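Local coordinates for methylxanthine N1-demethylase NdmA (PDB 6ICN), which catalyses the N1-demethylation of caffeine to theobromine and formaldehyde, as a Rieske oxygenase carrying a [2Fe-2S] cluster and a separate mononuclear metal site, at residues S50-L55 with G90-N95; Q63-K68 with M76-A81; R83-S88 with L97-H102. All blocks are in the same frame, centred on the assembly; numbering follows the deposited sequence.

Interaction 1 (S50-L55 with G90-N95)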
ATOM      1  N   SER A  50      -1.987  25.775  17.217  1.00 15.84           N
ATOM      2  CA  SER A  50      -2.344  26.821  18.175  1.00 16.83           C
ATOM      3  C   SER A  50      -3.142  26.297  19.362  1.00 16.57           C
ATOM      4  O   SER A  50      -3.248  27.004  20.374  1.00 18.26           O
ATOM      5  CB  SER A  50      -3.170  27.899  17.482  1.00 18.29           C
ATOM      6  OG  SER A  50      -4.455  27.380  17.159  1.00 17.87           O
ATOM      7  N   SER A  51      -3.739  25.107  19.237  1.00 16.70           N
ATOM      8  CA  SER A  51      -4.673  24.485  20.175  1.00 14.95           C
ATOM      9  C   SER A  51      -6.035  25.168  20.203  1.00 15.07           C
ATOM     10  O   SER A  51      -6.879  24.773  21.011  1.00 16.50           O
ATOM     11  CB  SER A  51      -4.126  24.397  21.618  1.00 16.63           C
ATOM     12  OG  SER A  51      -4.240  25.639  22.328  1.00 18.58           O
ATOM     13  N   LEU A  52      -6.280  26.155  19.334  1.00 15.11           N
ATOM     14  CA  LEU A  52      -7.524  26.929  19.346  1.00 15.00           C
ATOM     15  C   LEU A  52      -8.456  26.533  18.213  1.00 15.22           C
ATOM     16  O   LEU A  52      -9.495  27.181  18.007  1.00 15.34           O
ATOM     17  CB  LEU A  52      -7.221  28.427  19.255  1.00 16.37           C
ATOM     18  CG  LEU A  52      -6.258  28.991  20.297  1.00 17.99           C
ATOM     19  CD1 LEU A  52      -5.936  30.452  19.996  1.00 20.61           C
ATOM     20  CD2 LEU A  52      -6.864  28.828  21.665  1.00 19.96           C
ATOM     21  N   GLY A  53      -8.122  25.486  17.478  1.00 14.36           N
ATOM     22  CA  GLY A  53      -8.771  25.235  16.209  1.00 15.27           C
ATOM     23  C   GLY A  53      -8.143  26.104  15.134  1.00 14.14           C
ATOM     24  O   GLY A  53      -7.066  26.686  15.342  1.00 16.61           O
ATOM     25  N   PRO A  54      -8.802  26.230  13.973  1.00 13.35           N
ATOM     26  CA  PRO A  54     -10.145  25.706  13.683  1.00 14.91           C
ATOM     27  C   PRO A  54     -10.173  24.214  13.388  1.00 15.87           C
ATOM     28  O   PRO A  54      -9.153  23.617  13.019  1.00 17.02           O
ATOM     29  CB  PRO A  54     -10.555  26.475  12.425  1.00 15.61           C
ATOM     30  CG  PRO A  54      -9.195  26.753  11.713  1.00 15.53           C
ATOM     31  CD  PRO A  54      -8.267  27.060  12.880  1.00 14.77           C
ATOM     32  N   LEU A  55     -11.349  23.623  13.516  1.00 13.56           N
ATOM     33  CA  LEU A  55     -11.560  22.214  13.196  1.00 14.79           C
ATOM     34  C   LEU A  55     -12.805  22.105  12.330  1.00 16.89           C
ATOM     35  O   LEU A  55     -13.868  22.604  12.717  1.00 15.31           O
ATOM     36  CB  LEU A  55     -11.725  21.371  14.478  1.00 15.24           C
ATOM     37  CG  LEU A  55     -12.204  19.922  14.277  1.00 14.26           C
ATOM     38  CD1 LEU A  55     -11.135  19.150  13.495  1.00 19.13           C
ATOM     39  CD2 LEU A  55     -12.556  19.208  15.609  1.00 16.87           C
ATOM     40  N   GLY A  90      -8.084  28.009   7.888  1.00 15.86           N
ATOM     41  CA  GLY A  90      -7.597  29.294   8.354  1.00 15.77           C
ATOM     42  C   GLY A  90      -6.967  29.235   9.733  1.00 16.78           C
ATOM     43  O   GLY A  90      -6.490  28.187  10.190  1.00 17.08           O
ATOM     44  N   THR A  91      -6.980  30.385  10.417  1.00 16.32           N
ATOM     45  CA  THR A  91      -6.246  30.561  11.662  1.00 16.18           C
ATOM     46  C   THR A  91      -7.053  31.423  12.627  1.00 18.13           C
ATOM     47  O   THR A  91      -7.723  32.367  12.209  1.00 18.64           O
ATOM     48  CB  THR A  91      -4.874  31.212  11.388  1.00 22.13           C
ATOM     49  OG1 THR A  91      -4.097  31.270  12.598  1.00 32.69           O
ATOM     50  CG2 THR A  91      -5.043  32.591  10.884  1.00 23.91           C
ATOM     51  N   VAL A  92      -6.993  31.094  13.912  1.00 15.53           N
ATOM     52  CA  VAL A  92      -7.565  31.966  14.935  1.00 16.40           C
ATOM     53  C   VAL A  92      -6.595  33.115  15.184  1.00 18.50           C
ATOM     54  O   VAL A  92      -5.398  32.899  15.405  1.00 19.32           O
ATOM     55  CB  VAL A  92      -7.843  31.187  16.229  1.00 16.32           C
ATOM     56  CG1 VAL A  92      -8.251  32.151  17.358  1.00 18.83           C
ATOM     57  CG2 VAL A  92      -8.920  30.131  15.993  1.00 17.96           C
ATOM     58  N   SER A  93      -7.109  34.340  15.150  1.00 21.06           N
ATOM     59  CA  SER A  93      -6.293  35.538  15.350  1.00 21.75           C
ATOM     60  C   SER A  93      -7.040  36.403  16.351  1.00 22.83           C
ATOM     61  O   SER A  93      -8.124  36.908  16.044  1.00 22.56           O
ATOM     62  CB  SER A  93      -6.068  36.275  14.028  1.00 26.96           C
ATOM     63  OG  SER A  93      -5.387  37.498  14.237  1.00 32.34           O
ATOM     64  N   GLY A  94      -6.482  36.543  17.551  1.00 24.70           N
ATOM     65  CA  GLY A  94      -7.221  37.188  18.620  1.00 28.01           C
ATOM     66  C   GLY A  94      -8.484  36.397  18.914  1.00 26.67           C
ATOM     67  O   GLY A  94      -8.455  35.177  19.102  1.00 30.49           O
ATOM     68  N   ASN A  95      -9.614  37.092  18.936  1.00 25.94           N
ATOM     69  CA  ASN A  95     -10.912  36.469  19.141  1.00 24.34           C
ATOM     70  C   ASN A  95     -11.677  36.332  17.833  1.00 21.47           C
ATOM     71  O   ASN A  95     -12.914  36.348  17.825  1.00 20.97           O
ATOM     72  CB  ASN A  95     -11.718  37.264  20.169  1.00 27.91           C
ATOM     73  CG  ASN A  95     -11.043  37.276  21.544  1.00 38.63           C
ATOM     74  OD1 ASN A  95      -9.988  36.659  21.738  1.00 41.02           O
ATOM     75  ND2 ASN A  95     -11.648  37.982  22.500  1.00 46.36           N
TER
HETATM   76  O   HOH W   1      -5.553  28.812  14.609  1.00 16.95           O

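Interaction 2 (Q63-K68 with M76-A81). With FES (Fe2/s2 (inorganic) cluster), chain D.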
ATOM      1  N   GLN A  63     -21.503  21.373   6.543  1.00 17.67           N
ATOM      2  CA  GLN A  63     -20.067  21.537   6.765  1.00 16.71           C
ATOM      3  C   GLN A  63     -19.853  22.751   7.658  1.00 14.40           C
ATOM      4  O   GLN A  63     -20.130  23.880   7.251  1.00 16.95           O
ATOM      5  CB  GLN A  63     -19.331  21.697   5.442  1.00 20.00           C
ATOM      6  CG  GLN A  63     -19.480  20.504   4.532  1.00 21.49           C
ATOM      7  CD  GLN A  63     -18.644  20.658   3.277  1.00 24.35           C
ATOM      8  OE1 GLN A  63     -17.453  20.397   3.294  1.00 32.73           O
ATOM      9  NE2 GLN A  63     -19.265  21.092   2.198  1.00 26.26           N
ATOM     10  N   LEU A  64     -19.356  22.515   8.866  1.00 14.26           N
ATOM     11  CA  LEU A  64     -19.184  23.552   9.870  1.00 16.17           C
ATOM     12  C   LEU A  64     -17.726  23.644  10.295  1.00 16.07           C
ATOM     13  O   LEU A  64     -16.926  22.739  10.043  1.00 16.18           O
ATOM     14  CB  LEU A  64     -20.055  23.252  11.092  1.00 15.34           C
ATOM     15  CG  LEU A  64     -21.526  22.916  10.830  1.00 17.43           C
ATOM     16  CD1 LEU A  64     -22.233  22.516  12.115  1.00 21.10           C
ATOM     17  CD2 LEU A  64     -22.229  24.078  10.132  1.00 20.45           C
ATOM     18  N   VAL A  65     -17.379  24.746  10.957  1.00 15.31           N
ATOM     19  CA  VAL A  65     -16.056  24.907  11.547  1.00 15.01           C
ATOM     20  C   VAL A  65     -16.225  25.343  12.996  1.00 16.70           C
ATOM     21  O   VAL A  65     -17.074  26.194  13.302  1.00 15.88           O
ATOM     22  CB  VAL A  65     -15.210  25.914  10.735  1.00 15.05           C
ATOM     23  CG1 VAL A  65     -15.928  27.283  10.636  1.00 17.09           C
ATOM     24  CG2 VAL A  65     -13.812  26.049  11.319  1.00 15.48           C
ATOM     25  N   VAL A  66     -15.436  24.746  13.884  1.00 14.17           N
ATOM     26  CA  VAL A  66     -15.428  25.077  15.307  1.00 14.17           C
ATOM     27  C   VAL A  66     -14.090  25.712  15.648  1.00 16.47           C
ATOM     28  O   VAL A  66     -13.039  25.259  15.173  1.00 15.32           O
ATOM     29  CB  VAL A  66     -15.671  23.833  16.180  1.00 14.76           C
ATOM     30  CG1 VAL A  66     -15.495  24.155  17.657  1.00 18.10           C
ATOM     31  CG2 VAL A  66     -17.089  23.280  15.940  1.00 17.25           C
ATOM     32  N   ALA A  67     -14.122  26.749  16.494  1.00 15.19           N
ATOM     33  CA  ALA A  67     -12.895  27.401  16.938  1.00 15.45           C
ATOM     34  C   ALA A  67     -13.112  27.959  18.336  1.00 16.90           C
ATOM     35  O   ALA A  67     -14.247  28.284  18.718  1.00 17.68           O
ATOM     36  CB  ALA A  67     -12.462  28.529  15.988  1.00 16.59           C
ATOM     37  N   LYS A  68     -12.019  28.081  19.089  1.00 15.25           N
ATOM     38  CA  LYS A  68     -12.047  28.737  20.397  1.00 14.92           C
ATOM     39  C   LYS A  68     -11.658  30.198  20.200  1.00 16.46           C
ATOM     40  O   LYS A  68     -10.494  30.513  19.936  1.00 16.97           O
ATOM     41  CB  LYS A  68     -11.118  28.022  21.374  1.00 18.36           C
ATOM     42  CG  LYS A  68     -11.073  28.696  22.750  1.00 24.76           C
ATOM     43  CD  LYS A  68     -11.794  27.886  23.785  1.00 30.40           C
ATOM     44  CE  LYS A  68     -11.910  28.637  25.109  1.00 30.04           C
ATOM     45  NZ  LYS A  68     -10.601  28.910  25.731  1.00 35.39           N
ATOM     46  N   MET A  76     -19.370  28.064  13.019  1.00 14.64           N
ATOM     47  CA  MET A  76     -19.802  28.814  11.837  1.00 14.74           C
ATOM     48  C   MET A  76     -19.919  27.846  10.670  1.00 15.51           C
ATOM     49  O   MET A  76     -19.330  26.766  10.686  1.00 15.82           O
ATOM     50  CB  MET A  76     -18.807  29.925  11.445  1.00 18.69           C
ATOM     51  CG  MET A  76     -18.527  30.963  12.492  1.00 23.73           C
ATOM     52  SD  MET A  76     -17.337  32.127  11.802  1.00 21.21           S
ATOM     53  CE  MET A  76     -16.589  32.699  13.329  1.00 25.59           C
ATOM     54  N   ARG A  77     -20.669  28.236   9.640  1.00 15.62           N
ATOM     55  CA  ARG A  77     -20.567  27.481   8.391  1.00 16.17           C
ATOM     56  C   ARG A  77     -19.139  27.546   7.860  1.00 15.27           C
ATOM     57  O   ARG A  77     -18.508  28.609   7.846  1.00 16.08           O
ATOM     58  CB  ARG A  77     -21.528  28.025   7.345  1.00 19.87           C
ATOM     59  CG  ARG A  77     -21.622  27.118   6.126  1.00 22.55           C
ATOM     60  CD  ARG A  77     -22.758  27.552   5.196  1.00 31.04           C
ATOM     61  NE  ARG A  77     -23.994  27.875   5.911  1.00 34.04           N
ATOM     62  CZ  ARG A  77     -24.904  26.972   6.248  1.00 34.86           C
ATOM     63  NH1 ARG A  77     -24.723  25.697   5.950  1.00 34.07           N
ATOM     64  NH2 ARG A  77     -25.992  27.338   6.880  1.00 32.84           N
ATOM     65  N   ASP A  78     -18.629  26.402   7.386  1.00 14.24           N
ATOM     66  CA  ASP A  78     -17.247  26.333   6.918  1.00 13.88           C
ATOM     67  C   ASP A  78     -17.119  26.837   5.475  1.00 15.51           C
ATOM     68  O   ASP A  78     -16.737  26.111   4.556  1.00 15.05           O
ATOM     69  CB  ASP A  78     -16.741  24.906   7.047  1.00 14.03           C
ATOM     70  CG  ASP A  78     -15.239  24.818   6.882  1.00 16.09           C
ATOM     71  OD1 ASP A  78     -14.583  25.873   6.843  1.00 15.40           O
ATOM     72  OD2 ASP A  78     -14.728  23.681   6.786  1.00 17.10           O
ATOM     73  N   ARG A  79     -17.442  28.116   5.283  1.00 14.45           N
ATOM     74  CA  ARG A  79     -17.516  28.675   3.929  1.00 14.52           C
ATOM     75  C   ARG A  79     -17.439  30.191   4.031  1.00 17.70           C
ATOM     76  O   ARG A  79     -18.384  30.823   4.522  1.00 18.00           O
ATOM     77  CB  ARG A  79     -18.802  28.241   3.242  1.00 15.82           C
ATOM     78  CG  ARG A  79     -18.902  28.694   1.795  1.00 17.29           C
ATOM     79  CD  ARG A  79     -20.219  28.218   1.170  1.00 19.34           C
ATOM     80  NE  ARG A  79     -20.320  28.774  -0.166  1.00 20.84           N
ATOM     81  CZ  ARG A  79     -21.194  29.700  -0.548  1.00 26.53           C
ATOM     82  NH1 ARG A  79     -22.120  30.160   0.290  1.00 24.65           N
ATOM     83  NH2 ARG A  79     -21.147  30.155  -1.794  1.00 26.21           N
ATOM     84  N   CYS A  80     -16.318  30.760   3.589  1.00 15.78           N
ATOM     85  CA  CYS A  80     -16.140  32.208   3.642  1.00 16.77           C
ATOM     86  C   CYS A  80     -17.121  32.920   2.714  1.00 14.94           C
ATOM     87  O   CYS A  80     -17.402  32.455   1.605  1.00 15.85           O
ATOM     88  CB  CYS A  80     -14.695  32.550   3.258  1.00 15.17           C
ATOM     89  SG  CYS A  80     -14.294  34.307   3.313  1.00 16.03           S
ATOM     90  N   ALA A  81     -17.638  34.075   3.169  1.00 16.19           N
ATOM     91  CA  ALA A  81     -18.601  34.837   2.368  1.00 17.80           C
ATOM     92  C   ALA A  81     -17.991  35.443   1.111  1.00 16.28           C
ATOM     93  O   ALA A  81     -18.729  35.730   0.164  1.00 18.19           O
ATOM     94  CB  ALA A  81     -19.210  35.967   3.225  1.00 16.81           C
TER
HETATM   95 FE1  FES D 400     -12.110  34.104   2.397  1.00 16.09          FE
HETATM   96 FE2  FES D 400     -11.401  35.584   0.291  1.00 16.25          FE
HETATM   97  S1  FES D 400     -12.310  33.529   0.280  1.00 16.08           S
HETATM   98  S2  FES D 400     -11.071  36.043   2.418  1.00 16.61           S
HETATM   99  O   HOH W   2     -22.724  24.209   5.630  1.00 29.77           O
HETATM  100  O   HOH W   3     -15.827  21.089   5.471  1.00 36.05           O
HETATM  101  O   HOH W   4     -16.408  21.646   7.387  1.00 22.56           O

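Interaction 3 (R83-S88 with L97-H102). With FES (Fe2/s2 (inorganic) cluster), chain D.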
ATOM      1  N   ARG A  83     -15.121  34.375  -1.211  1.00 15.38           N
ATOM      2  CA  ARG A  83     -14.954  33.490  -2.363  1.00 14.60           C
ATOM      3  C   ARG A  83     -15.065  32.020  -1.962  1.00 17.74           C
ATOM      4  O   ARG A  83     -14.519  31.137  -2.645  1.00 17.59           O
ATOM      5  CB  ARG A  83     -13.612  33.767  -3.072  1.00 15.30           C
ATOM      6  CG  ARG A  83     -13.543  35.150  -3.737  1.00 16.17           C
ATOM      7  CD  ARG A  83     -14.548  35.208  -4.894  1.00 15.79           C
ATOM      8  NE  ARG A  83     -14.473  36.407  -5.735  1.00 16.92           N
ATOM      9  CZ  ARG A  83     -15.275  37.465  -5.626  1.00 18.86           C
ATOM     10  NH1 ARG A  83     -16.205  37.516  -4.671  1.00 17.18           N
ATOM     11  NH2 ARG A  83     -15.158  38.471  -6.494  1.00 19.74           N
ATOM     12  N   SER A  84     -15.765  31.729  -0.869  1.00 14.23           N
ATOM     13  CA  SER A  84     -16.219  30.381  -0.538  1.00 14.35           C
ATOM     14  C   SER A  84     -15.095  29.420  -0.143  1.00 14.17           C
ATOM     15  O   SER A  84     -15.328  28.218  -0.092  1.00 15.60           O
ATOM     16  CB  SER A  84     -17.027  29.760  -1.690  1.00 16.63           C
ATOM     17  OG  SER A  84     -18.112  30.597  -2.058  1.00 17.74           O
ATOM     18  N   ALA A  85     -13.908  29.912   0.216  1.00 15.12           N
ATOM     19  CA  ALA A  85     -12.886  29.045   0.806  1.00 13.01           C
ATOM     20  C   ALA A  85     -13.349  28.489   2.155  1.00 13.81           C
ATOM     21  O   ALA A  85     -14.210  29.058   2.839  1.00 15.85           O
ATOM     22  CB  ALA A  85     -11.575  29.806   1.011  1.00 15.31           C
ATOM     23  N   LYS A  86     -12.767  27.357   2.546  1.00 14.21           N
ATOM     24  CA  LYS A  86     -13.053  26.791   3.864  1.00 13.52           C
ATOM     25  C   LYS A  86     -12.281  27.535   4.955  1.00 14.22           C
ATOM     26  O   LYS A  86     -11.035  27.565   4.957  1.00 14.58           O
ATOM     27  CB  LYS A  86     -12.728  25.297   3.902  1.00 15.36           C
ATOM     28  CG  LYS A  86     -13.731  24.472   3.124  1.00 15.14           C
ATOM     29  CD  LYS A  86     -13.637  22.982   3.440  1.00 17.49           C
ATOM     30  CE  LYS A  86     -14.725  22.231   2.675  1.00 20.70           C
ATOM     31  NZ  LYS A  86     -14.433  22.158   1.193  1.00 25.66           N
ATOM     32  N   LEU A  87     -13.030  28.154   5.870  1.00 14.71           N
ATOM     33  CA  LEU A  87     -12.457  28.760   7.066  1.00 14.51           C
ATOM     34  C   LEU A  87     -11.705  27.759   7.941  1.00 15.32           C
ATOM     35  O   LEU A  87     -10.838  28.174   8.723  1.00 15.28           O
ATOM     36  CB  LEU A  87     -13.583  29.422   7.880  1.00 14.27           C
ATOM     37  CG  LEU A  87     -14.347  30.505   7.099  1.00 14.27           C
ATOM     38  CD1 LEU A  87     -15.546  30.988   7.948  1.00 15.86           C
ATOM     39  CD2 LEU A  87     -13.458  31.676   6.672  1.00 14.91           C
ATOM     40  N   SER A  88     -11.999  26.460   7.821  1.00 15.22           N
ATOM     41  CA  SER A  88     -11.284  25.452   8.595  1.00 14.95           C
ATOM     42  C   SER A  88      -9.831  25.298   8.151  1.00 14.39           C
ATOM     43  O   SER A  88      -9.054  24.646   8.859  1.00 16.45           O
ATOM     44  CB  SER A  88     -12.003  24.100   8.506  1.00 15.10           C
ATOM     45  OG  SER A  88     -12.182  23.677   7.146  1.00 15.03           O
ATOM     46  N   LEU A  97     -11.761  34.457  13.631  1.00 16.10           N
ATOM     47  CA  LEU A  97     -11.359  33.382  12.725  1.00 15.29           C
ATOM     48  C   LEU A  97     -11.016  34.002  11.373  1.00 17.71           C
ATOM     49  O   LEU A  97     -11.864  34.654  10.743  1.00 17.09           O
ATOM     50  CB  LEU A  97     -12.469  32.335  12.585  1.00 16.62           C
ATOM     51  CG  LEU A  97     -12.213  31.149  11.636  1.00 16.40           C
ATOM     52  CD1 LEU A  97     -10.929  30.404  12.040  1.00 17.63           C
ATOM     53  CD2 LEU A  97     -13.408  30.208  11.650  1.00 17.78           C
ATOM     54  N   GLN A  98      -9.781  33.787  10.927  1.00 16.15           N
ATOM     55  CA  GLN A  98      -9.245  34.414   9.727  1.00 15.53           C
ATOM     56  C   GLN A  98      -9.239  33.418   8.571  1.00 16.45           C
ATOM     57  O   GLN A  98      -8.679  32.322   8.687  1.00 16.07           O
ATOM     58  CB  GLN A  98      -7.827  34.920   9.986  1.00 16.04           C
ATOM     59  CG  GLN A  98      -7.162  35.562   8.778  1.00 19.47           C
ATOM     60  CD  GLN A  98      -5.857  36.217   9.160  1.00 27.48           C
ATOM     61  OE1 GLN A  98      -5.816  37.046  10.072  1.00 30.12           O
ATOM     62  NE2 GLN A  98      -4.791  35.849   8.488  1.00 25.95           N
ATOM     63  N   CYS A  99      -9.848  33.808   7.465  1.00 14.44           N
ATOM     64  CA  CYS A  99      -9.865  32.963   6.276  1.00 15.92           C
ATOM     65  C   CYS A  99      -8.457  32.830   5.688  1.00 15.82           C
ATOM     66  O   CYS A  99      -7.722  33.813   5.620  1.00 17.11           O
ATOM     67  CB  CYS A  99     -10.790  33.574   5.227  1.00 15.12           C
ATOM     68  SG  CYS A  99     -10.916  32.597   3.712  1.00 15.81           S
ATOM     69  N   PRO A 100      -8.089  31.648   5.178  1.00 15.96           N
ATOM     70  CA  PRO A 100      -6.748  31.479   4.581  1.00 18.51           C
ATOM     71  C   PRO A 100      -6.522  32.207   3.260  1.00 20.44           C
ATOM     72  O   PRO A 100      -5.361  32.429   2.884  1.00 20.00           O
ATOM     73  CB  PRO A 100      -6.664  29.962   4.360  1.00 19.09           C
ATOM     74  CG  PRO A 100      -8.066  29.548   4.167  1.00 18.72           C
ATOM     75  CD  PRO A 100      -8.874  30.405   5.129  1.00 16.05           C
ATOM     76  N   TYR A 101      -7.579  32.555   2.525  1.00 16.15           N
ATOM     77  CA  TYR A 101      -7.402  32.980   1.139  1.00 14.77           C
ATOM     78  C   TYR A 101      -7.046  34.463   1.055  1.00 15.86           C
ATOM     79  O   TYR A 101      -5.982  34.823   0.544  1.00 17.55           O
ATOM     80  CB  TYR A 101      -8.677  32.662   0.342  1.00 15.29           C
ATOM     81  CG  TYR A 101      -8.493  32.554  -1.180  1.00 14.77           C
ATOM     82  CD1 TYR A 101      -7.305  32.930  -1.808  1.00 18.50           C
ATOM     83  CD2 TYR A 101      -9.528  32.074  -1.976  1.00 15.33           C
ATOM     84  CE1 TYR A 101      -7.161  32.821  -3.207  1.00 19.57           C
ATOM     85  CE2 TYR A 101      -9.397  31.960  -3.369  1.00 17.01           C
ATOM     86  CZ  TYR A 101      -8.202  32.335  -3.972  1.00 20.20           C
ATOM     87  OH  TYR A 101      -8.069  32.211  -5.345  1.00 19.84           O
ATOM     88  N   HIS A 102      -7.920  35.347   1.554  1.00 15.18           N
ATOM     89  CA  HIS A 102      -7.612  36.772   1.532  1.00 17.06           C
ATOM     90  C   HIS A 102      -7.690  37.384   2.923  1.00 18.07           C
ATOM     91  O   HIS A 102      -7.741  38.616   3.055  1.00 18.59           O
ATOM     92  CB  HIS A 102      -8.531  37.529   0.563  1.00 15.11           C
ATOM     93  CG  HIS A 102      -8.685  36.868  -0.776  1.00 17.15           C
ATOM     94  ND1 HIS A 102      -9.658  35.932  -1.026  1.00 17.43           N
ATOM     95  CD2 HIS A 102      -8.013  37.021  -1.943  1.00 17.83           C
ATOM     96  CE1 HIS A 102      -9.593  35.535  -2.284  1.00 19.53           C
ATOM     97  NE2 HIS A 102      -8.597  36.180  -2.865  1.00 17.16           N
TER
HETATM   98 FE1  FES D 400     -12.110  34.104   2.397  1.00 16.09          FE
HETATM   99 FE2  FES D 400     -11.401  35.584   0.291  1.00 16.25          FE
HETATM  100  S1  FES D 400     -12.310  33.529   0.280  1.00 16.08           S
HETATM  101  S2  FES D 400     -11.071  36.043   2.418  1.00 16.61           S

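Interaction 1 (S50-L55 with G90-N95)
Leu52 and Pro54 face Val92 and Gly90 across backbones too widely spaced for strand pairing, with the CA atoms of Leu52 and Val92 6.7 Å apart. The contact joins two sheets of the Rieske fold. Residues 50-55 form the loop between helix 41-47 and strand 55-59 of the larger sheet. Residues 91-93 are an outer strand of the small sheet next to the cluster. Val92 points at the loop with both methyls. Its CG1, anti to the backbone N (chi1 172°), reaches Leu52 CD1 at 3.9 Å. Its CG2 lies 3.6 Å from the carbonyl oxygen, O, of Leu52. The two side chains cross at about a right angle. Val92 also packs on Ala67 and Leu69 of strand 62-69.

Pro54 follows a cis peptide bond. The CG-CD side of its ring rests on the carbonyl of Gly90, both carbons lying 3.4 Å from Gly90 O. The ring also packs on Val65 and Leu97, so it fills the space between the two sheets. A serine here would lack the ring carbons that meet Gly90 and Val92; it would probably leave a gap beside Val65 and Leu97 and would be likely to let the preceding peptide turn to trans. Gly53 has no side chain for good reason, since at its backbone angles a CB would jam against the carbonyl of Leu52.

The loop is shaped by its own serines. Ser50 OG accepts from Leu52 N in an ST turn. Ser51 OG bonds to a lone pair of Ser50 O, in the carbonyl plane. One water ties the segments together. It donates to Gly53 O at 2.7 Å, accepts from Val92 N at 2.8 Å, and lies 3.1 Å from Ser50 OG in a third hydrogen bond.

Interaction 2 (Q63-K68 with M76-A81)
Val65 and Met76 pair through two backbone hydrogen bonds, and this is the tight part of the contact. Val65 N donates to Met76 O at 2.8 Å, and Met76 N donates back to Val65 O at 3.0 Å. Their side chains lie side by side and point the same way. CG1 of Val65 sits between its own backbone N and carbonyl carbon (chi1 57°). This sets it 3.4 Å from Met76 O and 4.0 Å from Met76 CB. Leu64 turns its side chain to the other face, onto Val57 and Ile143. Between the strands its CA-H approaches Met76 O.

Strands 62-69 and 72-77 form an antiparallel beta hairpin in the larger sheet of the Rieske domain. The pairing ends at Asp78, whose N makes a nearly straight bond to Gln63 O (2.9 Å, 173°). Asp78 is the centre of an inverse gamma turn. From there the chain leaves the sheet for Cys80, whose SG binds an iron of the cluster at 2.4 Å.

Asp78 CB rests against the backbone of Gln63 and Leu64, while its OD2 is held by Ser88 OG. The Gln63 end is looser and wetter. A water donates to Gln63 O near Arg77 NH1. Arg77 itself has salt bridges to Glu62 and Asp130. Two further water sites between Gln63 OE1, Leu64 O and Asp78 OD2 lie too close together to be filled at once, so the details of that bridge are doubtful.

Interaction 3 (R83-S88 with L97-H102)
Leu87 and Ala85 make an apolar contact with Leu97, Cys99 and Tyr101, where two cluster-binding loops of the Rieske domain close round the [2Fe-2S] cluster. The sequence shows the Rieske signature: Cys80 and His82 come just before 83-88, and Cys99 and His102 lie in 97-102. Cys80 and Cys99 bind one iron; His82 and His102 bind the other.

Leu87 carries the largest share of the contact. Its CG is anti to the carbonyl carbon (chi1 -59°), and CD2 reaches Cys99 CB at 3.6 Å. Its CB meets Leu97 CD2 at 3.9 Å. Leu87 also touches Cys80, so it backs both cysteine ligands. Beside it, the ring of Pro100 lies against the backbone of Lys86, with CD 3.6 Å from Lys86 O.

Nearer the cluster, Ala85 CB packs against both Cys99 SG and Tyr101 CB, and it is also close to the bridging sulfide S1. Arg83 N lies 3.3 Å from that sulfide. Cys99 SG, bound to FE1 at 2.3 Å, also accepts a long but straight bond from Tyr101 N (3.5 Å, 174°). This bond would probably draw some negative charge from the sulfur.

The rings of Tyr101 and His102 lie one over the other with their planes somewhat tilted, His102 CE1 being over the centre of the Tyr101 ring. Arg83 CG approaches the imidazole obliquely. Arg83 NH2 hydrogen-bonds to Ser325 and Ser332 of the third subunit. His102 NE2 bonds to Asp188 of that subunit, consistent with the aspartate bridge by which Rieske oxygenases pass electrons to the neighbouring metal site. At the other nitrogen of the imidazole, His102 ND1 binds FE2 at 2.2 Å, with the sulfide S2 at the ring edge, in its plane.

All three contacts lie in the Rieske domain, with centres about 9 to 12 Å apart. Along the chain, interaction 2 falls between the two segments of interaction 1, and interaction 3 follows interaction 2. The segments of interactions 1 and 3 alternate, and their strands 91-93 and 96-98 are neighbours in the small sheet. The loop 50-55 is also hydrogen-bonded to strand 62-69, Leu52 with Lys68 and Leu55 with Val66. Interactions 2 and 3 meet at Asp78 with Ser88 and at Cys80 with Ala85. Both reach the cluster and the third subunit. The domain's two sheets are thus joined next to a cluster placed at a subunit boundary.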